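Local coordinates for DyP-type peroxidase (Thermobifida cellulosilytica, PDB 4GS1), which uses a haem cofactor to oxidise dyes and probably other substrates at the expense of hydrogen peroxide, at residues 84-89 with 165-170. Sequence-based numbering, arbitrary orientation.
Sequences AARLHA and VDELVA
In the N-terminal ferredoxin-like half of this DyP-type peroxidase, Leu87, Leu168, Glu167 and Arg86 join the two helices that lie side by side on the antiparallel sheet. The short helical segments 84-89 and 165-170 run nearly antiparallel, at 166°, with axes 11.5 Å apart, and the gap between them is filled by side chains, leucine against leucine and Glu167 against Arg86. Next to the sheet the link is apolar: CD1 of Leu87 rests against CD1 of Leu168 at 3.8 Å and is just as near its CG, two branched ends meeting at a slant. The other methyl of Leu87, CD2, lies 3.7 Å from Glu167 OE1, where the two side chains approach from opposite directions. Glu167 spans the gap because its CG stands anti to the backbone N (chi1 174°) and the chain continues extended, carrying the carboxylate toward the first helix, up to the CD2 methyl of Leu87. There the stronger partner of OE2 is His83 ND1, a hydrogen bond from one turn before Leu87; the bond from Arg86 NH1, part of a salt bridge, is long at 3.3 Å and secondary. It is fairly straight and lies close to the guanidinium plane, but it reaches OE2 on the syn side, tilted 30° from the carboxylate plane. A bend at chi3 turns the guanidinium of Arg86 toward the carboxylate, its edge facing OE2. OE1 is hydrogen-bonded to the backbone N of Glu93, which ties helix 158-172 to the chain just beyond helix 66-90. Asp166 forms a salt bridge with Arg334 of the second subunit, placing helix 158-172 at the dimer interface. Beneath the leucines lies the sheet, with Val107 of strand 106-111 touching both and Leu151 and Val153 of strand 149-155 touching Leu168.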
ATOM      1  N   ALA B  84      -3.747 -11.757  19.103  1.00 20.48           N
ATOM      2  CA  ALA B  84      -3.897 -10.315  19.272  1.00 20.67           C
ATOM      3  C   ALA B  84      -3.291  -9.890  20.603  1.00 23.66           C
ATOM      4  O   ALA B  84      -2.647  -8.849  20.700  1.00 23.09           O
ATOM      5  CB  ALA B  84      -5.356  -9.916  19.201  1.00 20.80           C
ATOM      6  N   ALA B  85      -3.495 -10.703  21.632  1.00 23.04           N
ATOM      7  CA  ALA B  85      -2.926 -10.397  22.941  1.00 22.63           C
ATOM      8  C   ALA B  85      -1.404 -10.311  22.875  1.00 25.35           C
ATOM      9  O   ALA B  85      -0.803  -9.382  23.421  1.00 24.84           O
ATOM     10  CB  ALA B  85      -3.362 -11.427  23.967  1.00 24.34           C
ATOM     11  N   ARG B  86      -0.784 -11.280  22.206  1.00 24.68           N
ATOM     12  CA  ARG B  86       0.671 -11.308  22.076  1.00 27.67           C
ATOM     13  C   ARG B  86       1.181 -10.201  21.161  1.00 25.95           C
ATOM     14  O   ARG B  86       2.212  -9.590  21.443  1.00 25.39           O
ATOM     15  CB  ARG B  86       1.144 -12.657  21.535  1.00 28.83           C
ATOM     16  CG  ARG B  86       1.405 -13.732  22.580  1.00 46.92           C
ATOM     17  CD  ARG B  86       2.201 -14.897  21.974  1.00 59.08           C
ATOM     18  NE  ARG B  86       1.420 -15.676  21.011  1.00 68.33           N
ATOM     19  CZ  ARG B  86       1.404 -15.465  19.695  1.00 67.78           C
ATOM     20  NH1 ARG B  86       2.128 -14.490  19.159  1.00 72.67           N
ATOM     21  NH2 ARG B  86       0.658 -16.229  18.910  1.00 58.34           N
ATOM     22  N   LEU B  87       0.474  -9.963  20.055  1.00 23.65           N
ATOM     23  CA  LEU B  87       0.849  -8.904  19.118  1.00 21.48           C
ATOM     24  C   LEU B  87       0.791  -7.537  19.788  1.00 23.67           C
ATOM     25  O   LEU B  87       1.684  -6.712  19.595  1.00 24.55           O
ATOM     26  CB  LEU B  87      -0.067  -8.916  17.892  1.00 16.35           C
ATOM     27  CG  LEU B  87       0.122 -10.067  16.904  1.00 24.37           C
ATOM     28  CD1 LEU B  87      -1.051 -10.141  15.938  1.00 20.93           C
ATOM     29  CD2 LEU B  87       1.411  -9.882  16.140  1.00 22.86           C
ATOM     30  N   HIS B  88      -0.269  -7.296  20.562  1.00 27.14           N
ATOM     31  CA  HIS B  88      -0.425  -6.029  21.278  1.00 30.05           C
ATOM     32  C   HIS B  88       0.724  -5.843  22.276  1.00 28.24           C
ATOM     33  O   HIS B  88       1.259  -4.747  22.436  1.00 27.74           O
ATOM     34  CB  HIS B  88      -1.783  -5.970  22.004  1.00 26.85           C
ATOM     35  CG  HIS B  88      -2.968  -5.804  21.092  1.00 28.69           C
ATOM     36  ND1 HIS B  88      -4.199  -6.364  21.366  1.00 28.83           N
ATOM     37  CD2 HIS B  88      -3.118  -5.124  19.930  1.00 28.24           C
ATOM     38  CE1 HIS B  88      -5.053  -6.048  20.408  1.00 28.42           C
ATOM     39  NE2 HIS B  88      -4.424  -5.295  19.521  1.00 20.90           N
ATOM     40  N   ALA B  89       1.117  -6.928  22.931  1.00 27.54           N
ATOM     41  CA  ALA B  89       2.135  -6.857  23.972  1.00 28.20           C
ATOM     42  C   ALA B  89       3.567  -6.857  23.433  1.00 32.10           C
ATOM     43  O   ALA B  89       4.422  -6.129  23.941  1.00 32.20           O
ATOM     44  CB  ALA B  89       1.945  -8.005  24.957  1.00 26.04           C
ATOM     45  N   VAL B 165      -0.422  -9.320   9.830  1.00 13.75           N
ATOM     46  CA  VAL B 165      -1.455  -9.891   8.981  1.00 13.80           C
ATOM     47  C   VAL B 165      -1.140 -11.336   8.595  1.00 16.48           C
ATOM     48  O   VAL B 165      -1.999 -12.217   8.703  1.00 17.32           O
ATOM     49  CB  VAL B 165      -1.647  -9.042   7.723  1.00 14.02           C
ATOM     50  CG1 VAL B 165      -2.450  -9.815   6.667  1.00 16.36           C
ATOM     51  CG2 VAL B 165      -2.359  -7.745   8.086  1.00 12.57           C
ATOM     52  N   ASP B 166       0.089 -11.584   8.163  1.00 15.77           N
ATOM     53  CA  ASP B 166       0.456 -12.933   7.724  1.00 17.33           C
ATOM     54  C   ASP B 166       0.364 -13.913   8.889  1.00 17.86           C
ATOM     55  O   ASP B 166      -0.091 -15.055   8.732  1.00 19.33           O
ATOM     56  CB  ASP B 166       1.852 -12.938   7.083  1.00 22.09           C
ATOM     57  CG  ASP B 166       1.881 -12.228   5.724  1.00 32.10           C
ATOM     58  OD1 ASP B 166       0.816 -12.131   5.085  1.00 35.53           O
ATOM     59  OD2 ASP B 166       2.969 -11.769   5.298  1.00 38.68           O
ATOM     60  N   GLU B 167       0.781 -13.459  10.066  1.00 17.10           N
ATOM     61  CA  GLU B 167       0.679 -14.281  11.267  1.00 17.62           C
ATOM     62  C   GLU B 167      -0.775 -14.646  11.599  1.00 22.30           C
ATOM     63  O   GLU B 167      -1.090 -15.815  11.841  1.00 18.81           O
ATOM     64  CB  GLU B 167       1.350 -13.578  12.453  1.00 18.95           C
ATOM     65  CG  GLU B 167       1.166 -14.294  13.783  1.00 25.55           C
ATOM     66  CD  GLU B 167       1.864 -13.586  14.935  1.00 27.06           C
ATOM     67  OE1 GLU B 167       2.917 -12.944  14.711  1.00 23.89           O
ATOM     68  OE2 GLU B 167       1.352 -13.671  16.069  1.00 26.36           O
ATOM     69  N   LEU B 168      -1.664 -13.654  11.601  1.00 15.96           N
ATOM     70  CA  LEU B 168      -3.060 -13.899  11.964  1.00 13.78           C
ATOM     71  C   LEU B 168      -3.793 -14.791  10.963  1.00 18.85           C
ATOM     72  O   LEU B 168      -4.557 -15.683  11.356  1.00 17.99           O
ATOM     73  CB  LEU B 168      -3.810 -12.568  12.150  1.00 14.42           C
ATOM     74  CG  LEU B 168      -3.439 -11.786  13.412  1.00 14.75           C
ATOM     75  CD1 LEU B 168      -3.779 -10.298  13.248  1.00 17.47           C
ATOM     76  CD2 LEU B 168      -4.166 -12.347  14.624  1.00 18.73           C
ATOM     77  N   VAL B 169      -3.557 -14.568   9.672  1.00 14.25           N
ATOM     78  CA  VAL B 169      -4.242 -15.350   8.644  1.00 16.82           C
ATOM     79  C   VAL B 169      -3.768 -16.801   8.665  1.00 19.31           C
ATOM     80  O   VAL B 169      -4.571 -17.730   8.584  1.00 18.44           O
ATOM     81  CB  VAL B 169      -4.029 -14.737   7.250  1.00 15.53           C
ATOM     82  CG1 VAL B 169      -4.595 -15.655   6.170  1.00 16.64           C
ATOM     83  CG2 VAL B 169      -4.699 -13.373   7.184  1.00 14.55           C
ATOM     84  N   ALA B 170      -2.463 -16.992   8.810  1.00 17.72           N
ATOM     85  CA  ALA B 170      -1.904 -18.340   8.811  1.00 19.68           C
ATOM     86  C   ALA B 170      -2.322 -19.104  10.064  1.00 18.70           C
ATOM     87  O   ALA B 170      -2.415 -20.338  10.037  1.00 20.10           O
ATOM     88  CB  ALA B 170      -0.397 -18.285   8.698  1.00 21.43           C
TER